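Local coordinates for protein beta-galactosidase (Trichoderma reesei, PDB 3OG2) that probably hydrolyses terminal non-reducing beta-D-galactose residues from beta-D-galactosides, as a glycoside hydrolase of family 35, at residues Q385-T397 with V409-Y423. Sequence-based numbering, arbitrary orientation. Where two conformers were deposited one is given.
Sequences QGVYSDSQNIVIT and VVRHANYSSTDTASY. With NAG (2-acetamido-2-deoxy-beta-D-glucopyranose), chain D.
Val395 and Arg411 form a hydrogen-bonded antiparallel pair, each backbone N reaching the other's carbonyl O at 2.9 Å, and Thr397 with Val409 repeats the pattern. The axes of 394-397 and 409-412 run 158° apart in direction, and Ala413 N extends the ladder to Asn393 O. At the non-hydrogen-bonded pair Ile396–Val410 the branched side chains lie side by side, CG1 of Ile396 4.0 Å from CG2 of Val410. On the other face the extended chain of Arg411 runs alongside Val395, and its last turn (chi4 85°) lays the guanidinium over the valine, whose CB sits 3.9 Å above the centre of that plane; NH1 then donates to His412 O (2.8 Å) and Ala413 O. Cutting Arg411 back to an alanine is likely to strip this cover from Val395 and leave both carbonyls without the NH1 donor. The strands form a beta hairpin within the antiparallel sheet of beta-galactosidase domain 2, far from the galactose site. Beyond it, 421-423 comes back against Ile394. With CG1 between the backbone N and the carbonyl carbon (chi1 57°), Ile394 sends CD1 obliquely to Tyr423 CD2, at 3.3 Å, and to Val410; the tyrosine ring offers CD1 an apolar surface, while its hydroxyl, which phenylalanine lacks, hydrogen-bonds His453. A water links Asn393 O and His412 ND1. In the intervening loop, Asn414 ND2 carries the N-linked NAG, while its OD1 accepts from Ser416 N in an Asx turn.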
loop_
_atom_site.group_PDB
_atom_site.type_symbol
_atom_site.label_atom_id
_atom_site.label_comp_id
_atom_site.label_asym_id
_atom_site.label_seq_id
_atom_site.Cartn_x
_atom_site.Cartn_y
_atom_site.Cartn_z
ATOM N N GLN A 385 28.379 2.351 22.805
ATOM C CA GLN A 385 28.409 3.777 23.099
ATOM C C GLN A 385 29.783 4.111 23.684
ATOM O O GLN A 385 30.103 3.499 24.686
ATOM C CB GLN A 385 27.243 4.066 24.029
ATOM C CG GLN A 385 26.794 5.491 24.241
ATOM C CD GLN A 385 25.461 5.452 24.967
ATOM O OE1 GLN A 385 24.931 4.374 25.304
ATOM N NE2 GLN A 385 24.919 6.597 25.286
ATOM N N GLY A 386 30.496 5.014 23.031
ATOM C CA GLY A 386 31.808 5.412 23.528
ATOM C C GLY A 386 32.878 4.394 23.148
ATOM O O GLY A 386 33.967 4.463 23.734
ATOM N N VAL A 387 32.594 3.485 22.196
ATOM C CA VAL A 387 33.602 2.523 21.762
ATOM C C VAL A 387 34.222 2.893 20.417
ATOM O O VAL A 387 35.437 2.881 20.226
ATOM C CB VAL A 387 32.994 1.104 21.643
ATOM C CG1 VAL A 387 33.921 0.106 20.977
ATOM C CG2 VAL A 387 32.621 0.590 23.012
ATOM N N TYR A 388 33.390 3.232 19.466
ATOM C CA TYR A 388 33.820 3.636 18.116
ATOM C C TYR A 388 33.803 5.147 18.007
ATOM O O TYR A 388 34.079 5.656 16.922
ATOM C CB TYR A 388 32.935 2.992 17.034
ATOM C CG TYR A 388 33.111 1.493 16.993
ATOM C CD1 TYR A 388 34.220 0.940 16.308
ATOM C CD2 TYR A 388 32.258 0.615 17.649
ATOM C CE1 TYR A 388 34.417 -0.423 16.273
ATOM C CE2 TYR A 388 32.430 -0.756 17.618
ATOM C CZ TYR A 388 33.522 -1.255 16.927
ATOM O OH TYR A 388 33.671 -2.613 16.897
ATOM N N SER A 389 33.499 5.838 19.090
ATOM C CA SER A 389 33.661 7.293 19.175
ATOM C C SER A 389 33.933 7.637 20.628
ATOM O O SER A 389 33.487 6.899 21.518
ATOM C CB SER A 389 32.391 7.959 18.654
ATOM O OG SER A 389 32.390 9.340 18.869
ATOM N N ASP A 390 34.628 8.714 20.859
ATOM C CA ASP A 390 34.843 9.158 22.252
ATOM C C ASP A 390 33.532 9.682 22.794
ATOM O O ASP A 390 33.211 9.623 23.978
ATOM C CB ASP A 390 35.935 10.219 22.234
ATOM C CG ASP A 390 36.329 10.714 23.595
ATOM O OD1 ASP A 390 36.532 9.904 24.537
ATOM O OD2 ASP A 390 36.412 11.935 23.765
ATOM N N SER A 391 32.706 10.253 21.914
ATOM C CA SER A 391 31.378 10.739 22.200
ATOM C C SER A 391 30.460 9.695 22.801
ATOM O O SER A 391 30.332 8.657 22.165
ATOM C CB SER A 391 30.660 11.110 20.880
ATOM O OG SER A 391 31.124 12.332 20.368
ATOM N N GLN A 392 29.796 9.942 23.920
ATOM C CA GLN A 392 28.742 9.125 24.469
ATOM C C GLN A 392 27.361 9.535 23.973
ATOM O O GLN A 392 26.388 8.878 24.345
ATOM C CB GLN A 392 28.808 9.287 26.002
ATOM C CG GLN A 392 30.222 9.055 26.506
ATOM C CD GLN A 392 30.790 7.830 25.796
ATOM O OE1 GLN A 392 31.450 7.963 24.764
ATOM N NE2 GLN A 392 30.493 6.676 26.391
ATOM N N ASN A 393 27.267 10.604 23.193
ATOM C CA ASN A 393 25.954 11.082 22.761
ATOM C C ASN A 393 25.498 10.384 21.493
ATOM O O ASN A 393 24.409 10.682 20.979
ATOM C CB ASN A 393 26.050 12.600 22.525
ATOM C CG ASN A 393 26.367 13.296 23.847
ATOM O OD1 ASN A 393 25.513 13.285 24.736
ATOM N ND2 ASN A 393 27.588 13.824 23.875
ATOM N N ILE A 394 26.271 9.457 20.969
ATOM C CA ILE A 394 25.845 8.698 19.797
ATOM C C ILE A 394 26.084 7.225 20.112
ATOM O O ILE A 394 26.962 6.869 20.892
ATOM C CB ILE A 394 26.577 9.126 18.528
ATOM C CG1 ILE A 394 28.068 8.987 18.707
ATOM C CG2 ILE A 394 26.198 10.554 18.099
ATOM C CD1 ILE A 394 28.920 9.273 17.499
ATOM N N VAL A 395 25.229 6.429 19.466
ATOM C CA VAL A 395 25.309 4.985 19.520
ATOM C C VAL A 395 25.821 4.513 18.166
ATOM O O VAL A 395 25.379 5.017 17.109
ATOM C CB VAL A 395 23.959 4.359 19.902
ATOM C CG1 VAL A 395 23.944 2.865 19.570
ATOM C CG2 VAL A 395 23.685 4.550 21.375
ATOM N N ILE A 396 26.743 3.570 18.151
ATOM C CA ILE A 396 27.273 3.029 16.901
ATOM C C ILE A 396 27.136 1.526 16.915
ATOM O O ILE A 396 27.587 0.862 17.884
ATOM C CB ILE A 396 28.753 3.461 16.701
ATOM C CG1 ILE A 396 28.833 4.992 16.695
ATOM C CG2 ILE A 396 29.326 2.805 15.458
ATOM C CD1 ILE A 396 30.270 5.533 16.615
ATOM N N THR A 397 26.538 0.957 15.888
ATOM C CA THR A 397 26.487 -0.496 15.750
ATOM C C THR A 397 27.387 -0.922 14.625
ATOM O O THR A 397 27.179 -0.473 13.505
ATOM C CB THR A 397 25.044 -0.959 15.455
ATOM O OG1 THR A 397 24.161 -0.447 16.480
ATOM C CG2 THR A 397 24.984 -2.482 15.460
ATOM N N VAL A 409 26.715 1.826 11.831
ATOM C CA VAL A 409 25.487 2.609 11.819
ATOM C C VAL A 409 25.489 3.532 13.034
ATOM O O VAL A 409 25.536 3.065 14.195
ATOM C CB VAL A 409 24.248 1.675 11.820
ATOM C CG1 VAL A 409 22.980 2.562 11.813
ATOM C CG2 VAL A 409 24.329 0.719 10.649
ATOM N N VAL A 410 25.433 4.823 12.779
ATOM C CA VAL A 410 25.519 5.840 13.820
ATOM C C VAL A 410 24.166 6.495 14.022
ATOM O O VAL A 410 23.499 6.864 13.045
ATOM C CB VAL A 410 26.559 6.913 13.405
ATOM C CG1 VAL A 410 26.721 7.941 14.519
ATOM C CG2 VAL A 410 27.899 6.291 12.988
ATOM N N ARG A 411 23.721 6.626 15.283
ATOM C CA ARG A 411 22.478 7.323 15.583
ATOM C C ARG A 411 22.698 8.136 16.851
ATOM O O ARG A 411 23.663 7.926 17.606
ATOM C CB ARG A 411 21.305 6.339 15.761
ATOM C CG ARG A 411 21.502 5.371 16.918
ATOM C CD ARG A 411 20.179 4.697 17.219
ATOM N NE ARG A 411 20.202 3.620 18.186
ATOM C CZ ARG A 411 20.126 3.854 19.499
ATOM N NH1 ARG A 411 20.059 5.082 20.011
ATOM N NH2 ARG A 411 20.114 2.784 20.310
ATOM N N HIS A 412 21.772 9.052 17.120
ATOM C CA HIS A 412 21.803 9.688 18.443
ATOM C C HIS A 412 21.508 8.652 19.527
ATOM O O HIS A 412 20.673 7.757 19.371
ATOM C CB HIS A 412 20.739 10.789 18.513
ATOM C CG HIS A 412 21.047 11.961 17.625
ATOM N ND1 HIS A 412 21.919 12.954 17.980
ATOM C CD2 HIS A 412 20.593 12.295 16.387
ATOM C CE1 HIS A 412 22.003 13.865 17.021
ATOM N NE2 HIS A 412 21.195 13.473 16.039
ATOM N N ALA A 413 22.155 8.796 20.679
ATOM C CA ALA A 413 21.925 7.864 21.771
ATOM C C ALA A 413 20.474 7.839 22.232
ATOM O O ALA A 413 19.923 6.780 22.521
ATOM C CB ALA A 413 22.797 8.242 22.985
ATOM N N ASN A 414 19.825 9.008 22.335
ATOM C CA ASN A 414 18.385 9.126 22.388
ATOM C C ASN A 414 17.920 9.148 20.934
ATOM O O ASN A 414 18.095 10.134 20.247
ATOM C CB ASN A 414 17.991 10.411 23.133
ATOM C CG ASN A 414 16.483 10.600 23.061
ATOM O OD1 ASN A 414 15.723 9.831 22.474
ATOM N ND2 ASN A 414 16.025 11.718 23.627
ATOM N N TYR A 415 17.336 8.050 20.473
ATOM C CA TYR A 415 17.059 7.864 19.060
ATOM C C TYR A 415 16.086 8.935 18.566
ATOM O O TYR A 415 16.017 9.122 17.341
ATOM C CB TYR A 415 16.525 6.447 18.745
ATOM C CG TYR A 415 15.018 6.343 18.914
ATOM C CD1 TYR A 415 14.429 6.174 20.168
ATOM C CD2 TYR A 415 14.201 6.410 17.806
ATOM C CE1 TYR A 415 13.080 6.081 20.359
ATOM C CE2 TYR A 415 12.830 6.343 17.944
ATOM C CZ TYR A 415 12.284 6.168 19.199
ATOM O OH TYR A 415 10.928 6.095 19.293
ATOM N N SER A 416 15.285 9.508 19.431
ATOM C CA SER A 416 14.257 10.518 19.130
ATOM C C SER A 416 14.859 11.898 18.948
ATOM O O SER A 416 14.176 12.835 18.508
ATOM C CB SER A 416 13.231 10.474 20.298
ATOM O OG SER A 416 12.359 11.628 20.217
ATOM N N SER A 417 16.113 12.074 19.359
ATOM C CA SER A 417 16.682 13.397 19.516
ATOM C C SER A 417 16.644 14.221 18.221
ATOM O O SER A 417 17.005 13.748 17.136
ATOM C CB SER A 417 18.149 13.286 19.931
ATOM O OG SER A 417 18.671 14.633 20.053
ATOM N N THR A 418 16.218 15.481 18.390
ATOM C CA THR A 418 16.239 16.399 17.268
ATOM C C THR A 418 17.410 17.358 17.405
ATOM O O THR A 418 17.502 18.326 16.636
ATOM C CB THR A 418 14.943 17.230 17.234
ATOM O OG1 THR A 418 14.773 17.877 18.498
ATOM C CG2 THR A 418 13.744 16.277 17.000
ATOM N N ASP A 419 18.302 17.105 18.350
ATOM C CA ASP A 419 19.467 17.964 18.440
ATOM C C ASP A 419 20.549 17.576 17.452
ATOM O O ASP A 419 20.524 16.519 16.827
ATOM C CB ASP A 419 20.047 17.842 19.852
ATOM C CG ASP A 419 19.073 18.425 20.861
ATOM O OD1 ASP A 419 18.349 19.368 20.486
ATOM O OD2 ASP A 419 19.028 17.930 21.989
ATOM N N THR A 420 21.514 18.480 17.308
ATOM C CA THR A 420 22.694 18.217 16.497
ATOM C C THR A 420 23.866 17.821 17.378
ATOM O O THR A 420 24.157 18.460 18.390
ATOM C CB THR A 420 23.087 19.444 15.649
ATOM O OG1 THR A 420 22.050 19.658 14.684
ATOM C CG2 THR A 420 24.310 19.180 14.813
ATOM N N ALA A 421 24.569 16.766 17.030
ATOM C CA ALA A 421 25.735 16.271 17.716
ATOM C C ALA A 421 26.971 16.421 16.859
ATOM O O ALA A 421 26.927 16.162 15.674
ATOM C CB ALA A 421 25.491 14.791 18.013
ATOM N N SER A 422 28.060 16.865 17.448
ATOM C CA SER A 422 29.387 16.879 16.849
ATOM C C SER A 422 30.174 15.702 17.369
ATOM O O SER A 422 30.144 15.419 18.567
ATOM C CB SER A 422 30.131 18.147 17.280
ATOM O OG SER A 422 29.400 19.290 16.790
ATOM N N TYR A 423 30.878 14.983 16.492
ATOM C CA TYR A 423 31.566 13.791 16.923
ATOM C C TYR A 423 32.728 13.480 15.985
ATOM O O TYR A 423 32.850 14.075 14.896
ATOM C CB TYR A 423 30.565 12.620 16.986
ATOM C CG TYR A 423 30.069 12.086 15.673
ATOM C CD1 TYR A 423 29.083 12.779 14.977
ATOM C CD2 TYR A 423 30.558 10.905 15.105
ATOM C CE1 TYR A 423 28.593 12.307 13.757
ATOM C CE2 TYR A 423 30.071 10.415 13.892
ATOM C CZ TYR A 423 29.084 11.134 13.230
ATOM O OH TYR A 423 28.643 10.654 12.013
HETATM C C1 NAG D . 14.693 12.211 23.323
HETATM C C2 NAG D . 14.241 12.681 24.697
HETATM C C3 NAG D . 12.903 13.394 24.589
HETATM C C4 NAG D . 12.714 14.362 23.414
HETATM C C5 NAG D . 13.300 13.804 22.101
HETATM C C6 NAG D . 13.427 14.829 20.982
HETATM C C7 NAG D . 15.002 11.126 26.485
HETATM C C8 NAG D . 14.732 9.756 27.055
HETATM N N2 NAG D . 14.085 11.584 25.637
HETATM O O3 NAG D . 12.497 13.892 25.842
HETATM O O4 NAG D . 11.328 14.523 23.245
HETATM O O5 NAG D . 14.575 13.294 22.427
HETATM O O6 NAG D . 14.437 15.790 21.330
HETATM O O7 NAG D . 15.794 11.844 27.115
HETATM O O HOH W 1 31.934 15.722 20.660
HETATM O O HOH W 2 28.391 13.885 20.139
HETATM O O HOH W 3 23.094 13.042 20.362
HETATM O O HOH W 4 23.337 2.069 15.775
#